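Local atomic coordinates of phenol hydroxylase component phN (Pseudomonas stutzeri, PDB entry 3U52), a protein that probably hydroxylates phenol to a catechol as the diiron-bearing subunit of a bacterial multicomponent monooxygenase. Residues I257-I262 with Y313-P318; F246-H251 with K308-Y313. One frame throughout, in Å; residues are numbered along the deposited sequence.

Interaction 1 of 2, residues I257-I262 with Y313-P318; sequences IVQRWI and YGIRPP
Ile262, on helix 254-283, meets the loop 313-318 with two of its branches at once, and here the packing is tight. CD1 of Ile262 stands tip to tip with CG2 of Ile315 at 4.0 Å, while CG2 of Ile262 crosses to CG of Pro318 at 3.8 Å. Ile262 can serve both because CG1 sits anti to the carbonyl carbon (chi1 -75°) and CG2 anti to the backbone N, so its branches spread along the loop. A turn earlier Val258 adds a looser apolar touch, CG1 to CD1 of Ile315 at 4.3 Å. Branched aliphatic residues and a proline suit this buried side, where Phe307 of helix 291-310 and Phe196 of helix 187-216 also press on Ile262 and a xenon binds about 4 Å from its side chain. The loop gets its direction from a Schellman motif that ends helix 291-310: Gly314, at positive phi, is the C-prime residue, a conformation in which a CB would jam against the preceding carbonyl O. Toward solvent the contact becomes polar. The long side chain of Gln259, bent at chi2 (70°), crosses Arg316 at about a right angle and lays its amide over one face of the guanidinium, offset toward the edge of the group, with the planes 29° apart; Gln259 CG lies 3.7 Å from Arg316 NH2. Which way round the amide sits is doubtful. Arg316 is steadied from other directions: its NH1 donates to Pro317 O at 2.9 Å, nearly in the guanidinium plane, and its NH2 forms a salt bridge with Asp263.

Interaction 2 of 2, residues F246-H251 with K308-Y313; sequences FILEQH and KDLERY
Tyr313 and Glu249 join the end of helix 220-250 to the turn that closes helix 291-310. The first of these helices belongs to the four-helix bundle of the diiron hydroxylases and supplies the iron ligands Glu233 and His236. The phenol of Tyr313 donates to Glu249 OE2 at 2.7 Å. CG of Glu249, beside its backbone N (chi1 -76°), lies 3.4 Å from Tyr313 CE2, and the straight chain beyond it carries the carboxylate to the hydroxyl. Arg312 NH2, 4.2 Å from Glu249 OE2, is too far for a salt bridge, but its charge may still favour the carboxylate on this solvent-exposed side. The Tyr313 ring is clamped on both faces, with Arg312 CG over its centre and Leu248 CB on the opposite face, offset toward the rim, in a CH-pi contact. Leucine suits that buried place: its CD1 also packs 3.7 Å from Tyr313 CD1. Polar groups on the flanks have partners elsewhere: Asp309 OD2 pairs with Lys245, Gln250 OE1 accepts from Asp46 N, and His251 ND1 caps Asp253 N. The carboxylate and ring planes lie 38° apart, and Glu249 OE2 accepts the Tyr313 O-H through its anti lone pair, close to the plane of the ring.

The two interactions have centres 9 Å apart, on the same side of the chain's centre, and share Tyr313. Along the chain the segments alternate: 246-251 comes first, then 257-262, 308-313 and 313-318. Helices 220-250, 254-283 and 291-310 follow one another, and the end of the third with the loop after it returns to meet the end of the first and the start of the second. Val258 bridges the neighbouring helices by packing on Ile247 and Leu248, and Ile315 CG1 rests 3.8 Å from Leu248 CD1. One continuous apolar layer thus ties both contacts to a helix that carries iron ligands earlier in its length.

Interaction 1 of 2, residues I257-I262 with Y313-P318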
ATOM      1  N   ILE A 257      22.536 -38.366  18.165  1.00 19.16           N
ATOM      2  CA  ILE A 257      22.993 -36.972  18.289  1.00 18.82           C
ATOM      3  C   ILE A 257      21.792 -36.019  18.111  1.00 19.24           C
ATOM      4  O   ILE A 257      21.631 -35.065  18.877  1.00 19.16           O
ATOM      5  CB  ILE A 257      24.076 -36.633  17.221  1.00 18.12           C
ATOM      6  CG1 ILE A 257      25.287 -37.604  17.358  1.00 16.83           C
ATOM      7  CG2 ILE A 257      24.465 -35.127  17.339  1.00 19.47           C
ATOM      8  CD1 ILE A 257      26.314 -37.475  16.218  1.00 14.72           C
ATOM      9  N   VAL A 258      20.989 -36.285  17.074  1.00 19.36           N
ATOM     10  CA  VAL A 258      19.803 -35.486  16.783  1.00 20.27           C
ATOM     11  C   VAL A 258      18.827 -35.615  17.918  1.00 19.12           C
ATOM     12  O   VAL A 258      18.180 -34.651  18.276  1.00 18.88           O
ATOM     13  CB  VAL A 258      19.106 -35.899  15.442  1.00 20.90           C
ATOM     14  CG1 VAL A 258      17.765 -35.222  15.300  1.00 19.18           C
ATOM     15  CG2 VAL A 258      19.975 -35.520  14.239  1.00 21.39           C
ATOM     16  N   GLN A 259      18.712 -36.807  18.504  1.00 18.90           N
ATOM     17  CA  GLN A 259      17.789 -36.978  19.645  1.00 18.59           C
ATOM     18  C   GLN A 259      18.147 -36.054  20.815  1.00 19.02           C
ATOM     19  O   GLN A 259      17.265 -35.411  21.440  1.00 19.81           O
ATOM     20  CB  GLN A 259      17.751 -38.452  20.149  1.00 18.70           C
ATOM     21  CG  GLN A 259      16.716 -38.592  21.293  1.00 20.33           C
ATOM     22  CD  GLN A 259      15.298 -38.456  20.772  1.00 21.30           C
ATOM     23  OE1 GLN A 259      14.543 -37.528  21.130  1.00 25.29           O
ATOM     24  NE2 GLN A 259      14.925 -39.365  19.931  1.00 17.02           N
ATOM     25  N   ARG A 260      19.429 -36.006  21.142  1.00 18.03           N
ATOM     26  CA  ARG A 260      19.888 -35.123  22.203  1.00 19.43           C
ATOM     27  C   ARG A 260      19.617 -33.647  21.877  1.00 18.53           C
ATOM     28  O   ARG A 260      19.270 -32.877  22.779  1.00 18.37           O
ATOM     29  CB  ARG A 260      21.394 -35.287  22.457  1.00 20.10           C
ATOM     30  CG  ARG A 260      21.767 -36.543  23.261  1.00 26.18           C
ATOM     31  CD  ARG A 260      23.321 -36.669  23.375  1.00 31.74           C
ATOM     32  NE  ARG A 260      23.687 -38.051  23.033  1.00 39.66           N
ATOM     33  CZ  ARG A 260      24.588 -38.425  22.136  1.00 40.46           C
ATOM     34  NH1 ARG A 260      25.331 -37.540  21.481  1.00 39.38           N
ATOM     35  NH2 ARG A 260      24.765 -39.718  21.936  1.00 42.77           N
ATOM     36  N   TRP A 261      19.853 -33.238  20.628  1.00 17.70           N
ATOM     37  CA  TRP A 261      19.527 -31.842  20.227  1.00 17.66           C
ATOM     38  C   TRP A 261      18.047 -31.553  20.313  1.00 17.90           C
ATOM     39  O   TRP A 261      17.675 -30.461  20.679  1.00 18.70           O
ATOM     40  CB  TRP A 261      20.007 -31.477  18.816  1.00 17.89           C
ATOM     41  CG  TRP A 261      21.506 -31.454  18.698  1.00 16.76           C
ATOM     42  CD1 TRP A 261      22.406 -31.223  19.698  1.00 19.73           C
ATOM     43  CD2 TRP A 261      22.256 -31.607  17.499  1.00 17.97           C
ATOM     44  NE1 TRP A 261      23.690 -31.266  19.195  1.00 20.50           N
ATOM     45  CE2 TRP A 261      23.626 -31.490  17.845  1.00 21.11           C
ATOM     46  CE3 TRP A 261      21.901 -31.828  16.156  1.00 17.52           C
ATOM     47  CZ2 TRP A 261      24.667 -31.573  16.886  1.00 21.01           C
ATOM     48  CZ3 TRP A 261      22.938 -31.930  15.205  1.00 21.22           C
ATOM     49  CH2 TRP A 261      24.294 -31.814  15.590  1.00 20.17           C
ATOM     50  N   ILE A 262      17.205 -32.512  19.933  1.00 18.17           N
ATOM     51  CA  ILE A 262      15.748 -32.317  20.045  1.00 18.07           C
ATOM     52  C   ILE A 262      15.411 -32.127  21.551  1.00 17.97           C
ATOM     53  O   ILE A 262      14.686 -31.217  21.923  1.00 17.40           O
ATOM     54  CB  ILE A 262      14.981 -33.494  19.406  1.00 18.82           C
ATOM     55  CG1 ILE A 262      15.023 -33.430  17.856  1.00 21.16           C
ATOM     56  CG2 ILE A 262      13.558 -33.593  19.906  1.00 20.73           C
ATOM     57  CD1 ILE A 262      14.462 -34.681  17.166  1.00 23.61           C
ATOM     58  N   TYR A 313      12.397 -43.234  12.072  1.00 31.21           N
ATOM     59  CA  TYR A 313      13.865 -43.031  12.133  1.00 30.08           C
ATOM     60  C   TYR A 313      14.451 -43.479  13.451  1.00 29.54           C
ATOM     61  O   TYR A 313      15.663 -43.441  13.616  1.00 29.92           O
ATOM     62  CB  TYR A 313      14.231 -41.565  11.929  1.00 29.51           C
ATOM     63  CG  TYR A 313      13.727 -40.969  10.648  1.00 29.29           C
ATOM     64  CD1 TYR A 313      12.744 -39.979  10.652  1.00 30.03           C
ATOM     65  CD2 TYR A 313      14.217 -41.414   9.427  1.00 32.59           C
ATOM     66  CE1 TYR A 313      12.273 -39.435   9.479  1.00 28.63           C
ATOM     67  CE2 TYR A 313      13.755 -40.878   8.230  1.00 33.05           C
ATOM     68  CZ  TYR A 313      12.790 -39.884   8.265  1.00 31.76           C
ATOM     69  OH  TYR A 313      12.366 -39.375   7.058  1.00 31.19           O
ATOM     70  N   GLY A 314      13.619 -43.914  14.390  1.00 29.05           N
ATOM     71  CA  GLY A 314      14.128 -44.235  15.725  1.00 27.86           C
ATOM     72  C   GLY A 314      14.101 -43.041  16.688  1.00 26.79           C
ATOM     73  O   GLY A 314      14.736 -43.087  17.745  1.00 26.41           O
ATOM     74  N   ILE A 315      13.361 -41.986  16.348  1.00 25.10           N
ATOM     75  CA  ILE A 315      13.315 -40.763  17.194  1.00 24.93           C
ATOM     76  C   ILE A 315      12.141 -40.860  18.195  1.00 25.00           C
ATOM     77  O   ILE A 315      11.073 -41.326  17.839  1.00 26.58           O
ATOM     78  CB  ILE A 315      13.197 -39.467  16.302  1.00 24.38           C
ATOM     79  CG1 ILE A 315      14.501 -39.188  15.546  1.00 25.46           C
ATOM     80  CG2 ILE A 315      12.668 -38.229  17.083  1.00 24.15           C
ATOM     81  CD1 ILE A 315      15.712 -38.840  16.408  1.00 22.48           C
ATOM     82  N   ARG A 316      12.338 -40.499  19.453  1.00 25.07           N
ATOM     83  CA  ARG A 316      11.200 -40.461  20.409  1.00 25.29           C
ATOM     84  C   ARG A 316      10.847 -38.989  20.706  1.00 25.04           C
ATOM     85  O   ARG A 316      11.630 -38.095  20.388  1.00 24.53           O
ATOM     86  CB  ARG A 316      11.529 -41.207  21.707  1.00 25.77           C
ATOM     87  CG  ARG A 316      12.822 -40.708  22.342  1.00 26.95           C
ATOM     88  CD  ARG A 316      12.974 -40.929  23.831  1.00 28.21           C
ATOM     89  NE  ARG A 316      14.292 -40.463  24.269  1.00 27.23           N
ATOM     90  CZ  ARG A 316      14.595 -39.182  24.503  1.00 28.41           C
ATOM     91  NH1 ARG A 316      13.667 -38.238  24.367  1.00 24.02           N
ATOM     92  NH2 ARG A 316      15.819 -38.837  24.874  1.00 26.01           N
ATOM     93  N   PRO A 317       9.652 -38.737  21.294  1.00 25.53           N
ATOM     94  CA  PRO A 317       9.303 -37.334  21.608  1.00 24.66           C
ATOM     95  C   PRO A 317      10.304 -36.734  22.605  1.00 23.49           C
ATOM     96  O   PRO A 317      11.003 -37.490  23.368  1.00 23.56           O
ATOM     97  CB  PRO A 317       7.875 -37.426  22.195  1.00 24.16           C
ATOM     98  CG  PRO A 317       7.394 -38.830  21.913  1.00 25.64           C
ATOM     99  CD  PRO A 317       8.583 -39.707  21.675  1.00 24.83           C
ATOM    100  N   PRO A 318      10.403 -35.384  22.650  1.00 22.80           N
ATOM    101  CA  PRO A 318      11.398 -34.785  23.567  1.00 22.17           C
ATOM    102  C   PRO A 318      11.236 -35.163  25.050  1.00 22.24           C
ATOM    103  O   PRO A 318      10.116 -35.296  25.573  1.00 22.37           O
ATOM    104  CB  PRO A 318      11.205 -33.253  23.384  1.00 22.17           C
ATOM    105  CG  PRO A 318      10.450 -33.122  22.127  1.00 22.35           C
ATOM    106  CD  PRO A 318       9.642 -34.351  21.904  1.00 22.82           C
TER

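Interaction 2 of 2, residues F246-H251 with K308-Y313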
ATOM      1  N   PHE A 246      16.608 -35.050   6.246  1.00 23.38           N
ATOM      2  CA  PHE A 246      17.893 -35.201   5.565  1.00 23.01           C
ATOM      3  C   PHE A 246      18.964 -35.784   6.494  1.00 22.63           C
ATOM      4  O   PHE A 246      19.616 -36.762   6.160  1.00 23.37           O
ATOM      5  CB  PHE A 246      18.407 -33.865   5.028  1.00 23.87           C
ATOM      6  CG  PHE A 246      19.699 -33.994   4.309  1.00 22.35           C
ATOM      7  CD1 PHE A 246      19.752 -34.614   3.074  1.00 22.64           C
ATOM      8  CD2 PHE A 246      20.874 -33.546   4.890  1.00 23.44           C
ATOM      9  CE1 PHE A 246      20.997 -34.763   2.413  1.00 24.67           C
ATOM     10  CE2 PHE A 246      22.091 -33.680   4.230  1.00 24.51           C
ATOM     11  CZ  PHE A 246      22.142 -34.290   2.997  1.00 24.07           C
ATOM     12  N   ILE A 247      19.111 -35.175   7.659  1.00 22.25           N
ATOM     13  CA  ILE A 247      20.138 -35.547   8.663  1.00 23.83           C
ATOM     14  C   ILE A 247      19.908 -36.941   9.238  1.00 24.40           C
ATOM     15  O   ILE A 247      20.867 -37.729   9.362  1.00 23.82           O
ATOM     16  CB  ILE A 247      20.202 -34.507   9.790  1.00 22.94           C
ATOM     17  CG1 ILE A 247      20.714 -33.178   9.233  1.00 24.36           C
ATOM     18  CG2 ILE A 247      21.142 -34.949  10.892  1.00 25.66           C
ATOM     19  CD1 ILE A 247      20.778 -32.055  10.322  1.00 25.31           C
ATOM     20  N   LEU A 248      18.636 -37.253   9.537  1.00 24.12           N
ATOM     21  CA  LEU A 248      18.291 -38.566  10.080  1.00 26.15           C
ATOM     22  C   LEU A 248      18.514 -39.691   9.065  1.00 27.68           C
ATOM     23  O   LEU A 248      18.873 -40.802   9.441  1.00 29.58           O
ATOM     24  CB  LEU A 248      16.834 -38.598  10.569  1.00 24.53           C
ATOM     25  CG  LEU A 248      16.639 -37.731  11.820  1.00 25.36           C
ATOM     26  CD1 LEU A 248      15.137 -37.519  12.140  1.00 24.55           C
ATOM     27  CD2 LEU A 248      17.413 -38.274  12.998  1.00 22.89           C
ATOM     28  N   GLU A 249      18.320 -39.404   7.787  1.00 28.41           N
ATOM     29  CA  GLU A 249      18.453 -40.431   6.756  1.00 29.30           C
ATOM     30  C   GLU A 249      19.873 -40.664   6.305  1.00 28.94           C
ATOM     31  O   GLU A 249      20.184 -41.694   5.719  1.00 28.70           O
ATOM     32  CB  GLU A 249      17.582 -40.065   5.569  1.00 29.76           C
ATOM     33  CG  GLU A 249      16.126 -40.336   5.875  1.00 35.25           C
ATOM     34  CD  GLU A 249      15.207 -40.076   4.731  1.00 41.64           C
ATOM     35  OE1 GLU A 249      15.710 -40.005   3.587  1.00 44.55           O
ATOM     36  OE2 GLU A 249      13.983 -39.952   4.986  1.00 44.77           O
ATOM     37  N   GLN A 250      20.754 -39.716   6.582  1.00 28.66           N
ATOM     38  CA  GLN A 250      22.106 -39.791   6.067  1.00 28.71           C
ATOM     39  C   GLN A 250      22.993 -40.832   6.752  1.00 29.08           C
ATOM     40  O   GLN A 250      23.926 -41.333   6.132  1.00 30.41           O
ATOM     41  CB  GLN A 250      22.770 -38.411   6.065  1.00 27.93           C
ATOM     42  CG  GLN A 250      22.233 -37.523   5.003  1.00 29.84           C
ATOM     43  CD  GLN A 250      22.758 -37.875   3.637  1.00 30.95           C
ATOM     44  OE1 GLN A 250      23.943 -38.004   3.470  1.00 31.94           O
ATOM     45  NE2 GLN A 250      21.880 -38.044   2.663  1.00 31.12           N
ATOM     46  N   HIS A 251      22.699 -41.187   7.996  1.00 28.16           N
ATOM     47  CA  HIS A 251      23.533 -42.140   8.693  1.00 28.13           C
ATOM     48  C   HIS A 251      22.898 -42.495  10.005  1.00 28.43           C
ATOM     49  O   HIS A 251      22.456 -41.602  10.732  1.00 27.52           O
ATOM     50  CB  HIS A 251      24.921 -41.551   8.964  1.00 27.73           C
ATOM     51  CG  HIS A 251      25.969 -42.604   9.088  1.00 30.66           C
ATOM     52  ND1 HIS A 251      26.082 -43.400  10.208  1.00 33.32           N
ATOM     53  CD2 HIS A 251      26.903 -43.048   8.210  1.00 31.07           C
ATOM     54  CE1 HIS A 251      27.063 -44.269  10.030  1.00 33.48           C
ATOM     55  NE2 HIS A 251      27.573 -44.078   8.824  1.00 32.26           N
ATOM     56  N   LYS A 308       5.255 -38.676  15.774  1.00 32.03           N
ATOM     57  CA  LYS A 308       4.839 -40.002  15.271  1.00 34.38           C
ATOM     58  C   LYS A 308       5.475 -40.297  13.907  1.00 34.94           C
ATOM     59  O   LYS A 308       5.922 -41.406  13.648  1.00 36.39           O
ATOM     60  CB  LYS A 308       3.310 -40.105  15.180  1.00 34.87           C
ATOM     61  CG  LYS A 308       2.738 -41.483  15.610  1.00 39.52           C
ATOM     62  CD  LYS A 308       1.257 -41.322  16.062  1.00 48.30           C
ATOM     63  CE  LYS A 308       0.743 -42.517  16.919  1.00 52.85           C
ATOM     64  NZ  LYS A 308      -0.773 -42.675  16.946  1.00 53.50           N
ATOM     65  N   ASP A 309       5.523 -39.289  13.044  1.00 35.34           N
ATOM     66  CA  ASP A 309       6.263 -39.324  11.781  1.00 36.13           C
ATOM     67  C   ASP A 309       7.751 -39.687  12.007  1.00 34.90           C
ATOM     68  O   ASP A 309       8.288 -40.513  11.283  1.00 36.54           O
ATOM     69  CB  ASP A 309       6.095 -37.946  11.120  1.00 37.43           C
ATOM     70  CG  ASP A 309       6.484 -37.901   9.644  1.00 43.46           C
ATOM     71  OD1 ASP A 309       5.774 -38.539   8.824  1.00 50.24           O
ATOM     72  OD2 ASP A 309       7.443 -37.136   9.289  1.00 49.08           O
ATOM     73  N   LEU A 310       8.406 -39.116  13.020  1.00 32.49           N
ATOM     74  CA  LEU A 310       9.846 -39.293  13.221  1.00 30.47           C
ATOM     75  C   LEU A 310      10.220 -40.643  13.866  1.00 30.76           C
ATOM     76  O   LEU A 310      11.400 -41.039  13.869  1.00 29.86           O
ATOM     77  CB  LEU A 310      10.453 -38.093  14.022  1.00 30.04           C
ATOM     78  CG  LEU A 310      10.340 -36.675  13.406  1.00 28.38           C
ATOM     79  CD1 LEU A 310      11.132 -35.625  14.219  1.00 26.10           C
ATOM     80  CD2 LEU A 310      10.851 -36.662  11.980  1.00 22.22           C
ATOM     81  N   GLU A 311       9.221 -41.347  14.411  1.00 30.91           N
ATOM     82  CA  GLU A 311       9.404 -42.695  14.951  1.00 31.58           C
ATOM     83  C   GLU A 311      10.025 -43.692  13.970  1.00 31.32           C
ATOM     84  O   GLU A 311      10.776 -44.562  14.391  1.00 29.88           O
ATOM     85  CB  GLU A 311       8.087 -43.259  15.442  1.00 32.39           C
ATOM     86  CG  GLU A 311       7.647 -42.726  16.789  1.00 38.09           C
ATOM     87  CD  GLU A 311       6.372 -43.401  17.289  1.00 45.52           C
ATOM     88  OE1 GLU A 311       5.441 -42.673  17.705  1.00 48.19           O
ATOM     89  OE2 GLU A 311       6.300 -44.656  17.232  1.00 46.82           O
ATOM     90  N   ARG A 312       9.718 -43.561  12.673  1.00 31.54           N
ATOM     91  CA  ARG A 312      10.313 -44.420  11.633  1.00 32.44           C
ATOM     92  C   ARG A 312      11.832 -44.343  11.584  1.00 31.90           C
ATOM     93  O   ARG A 312      12.471 -45.278  11.113  1.00 32.16           O
ATOM     94  CB  ARG A 312       9.722 -44.137  10.240  1.00 33.08           C
ATOM     95  CG  ARG A 312      10.180 -42.863   9.532  1.00 37.39           C
ATOM     96  CD  ARG A 312       9.582 -42.802   8.117  1.00 45.53           C
ATOM     97  NE  ARG A 312      10.576 -42.829   7.024  1.00 55.24           N
ATOM     98  CZ  ARG A 312      11.322 -43.877   6.635  1.00 57.52           C
ATOM     99  NH1 ARG A 312      11.253 -45.057   7.257  1.00 59.99           N
ATOM    100  NH2 ARG A 312      12.173 -43.729   5.620  1.00 58.17           N
ATOM    101  N   TYR A 313      12.397 -43.234  12.072  1.00 31.21           N
ATOM    102  CA  TYR A 313      13.865 -43.031  12.133  1.00 30.08           C
ATOM    103  C   TYR A 313      14.451 -43.479  13.451  1.00 29.54           C
ATOM    104  O   TYR A 313      15.663 -43.441  13.616  1.00 29.92           O
ATOM    105  CB  TYR A 313      14.231 -41.565  11.929  1.00 29.51           C
ATOM    106  CG  TYR A 313      13.727 -40.969  10.648  1.00 29.29           C
ATOM    107  CD1 TYR A 313      12.744 -39.979  10.652  1.00 30.03           C
ATOM    108  CD2 TYR A 313      14.217 -41.414   9.427  1.00 32.59           C
ATOM    109  CE1 TYR A 313      12.273 -39.435   9.479  1.00 28.63           C
ATOM    110  CE2 TYR A 313      13.755 -40.878   8.230  1.00 33.05           C
ATOM    111  CZ  TYR A 313      12.790 -39.884   8.265  1.00 31.76           C
ATOM    112  OH  TYR A 313      12.366 -39.375   7.058  1.00 31.19           O
TER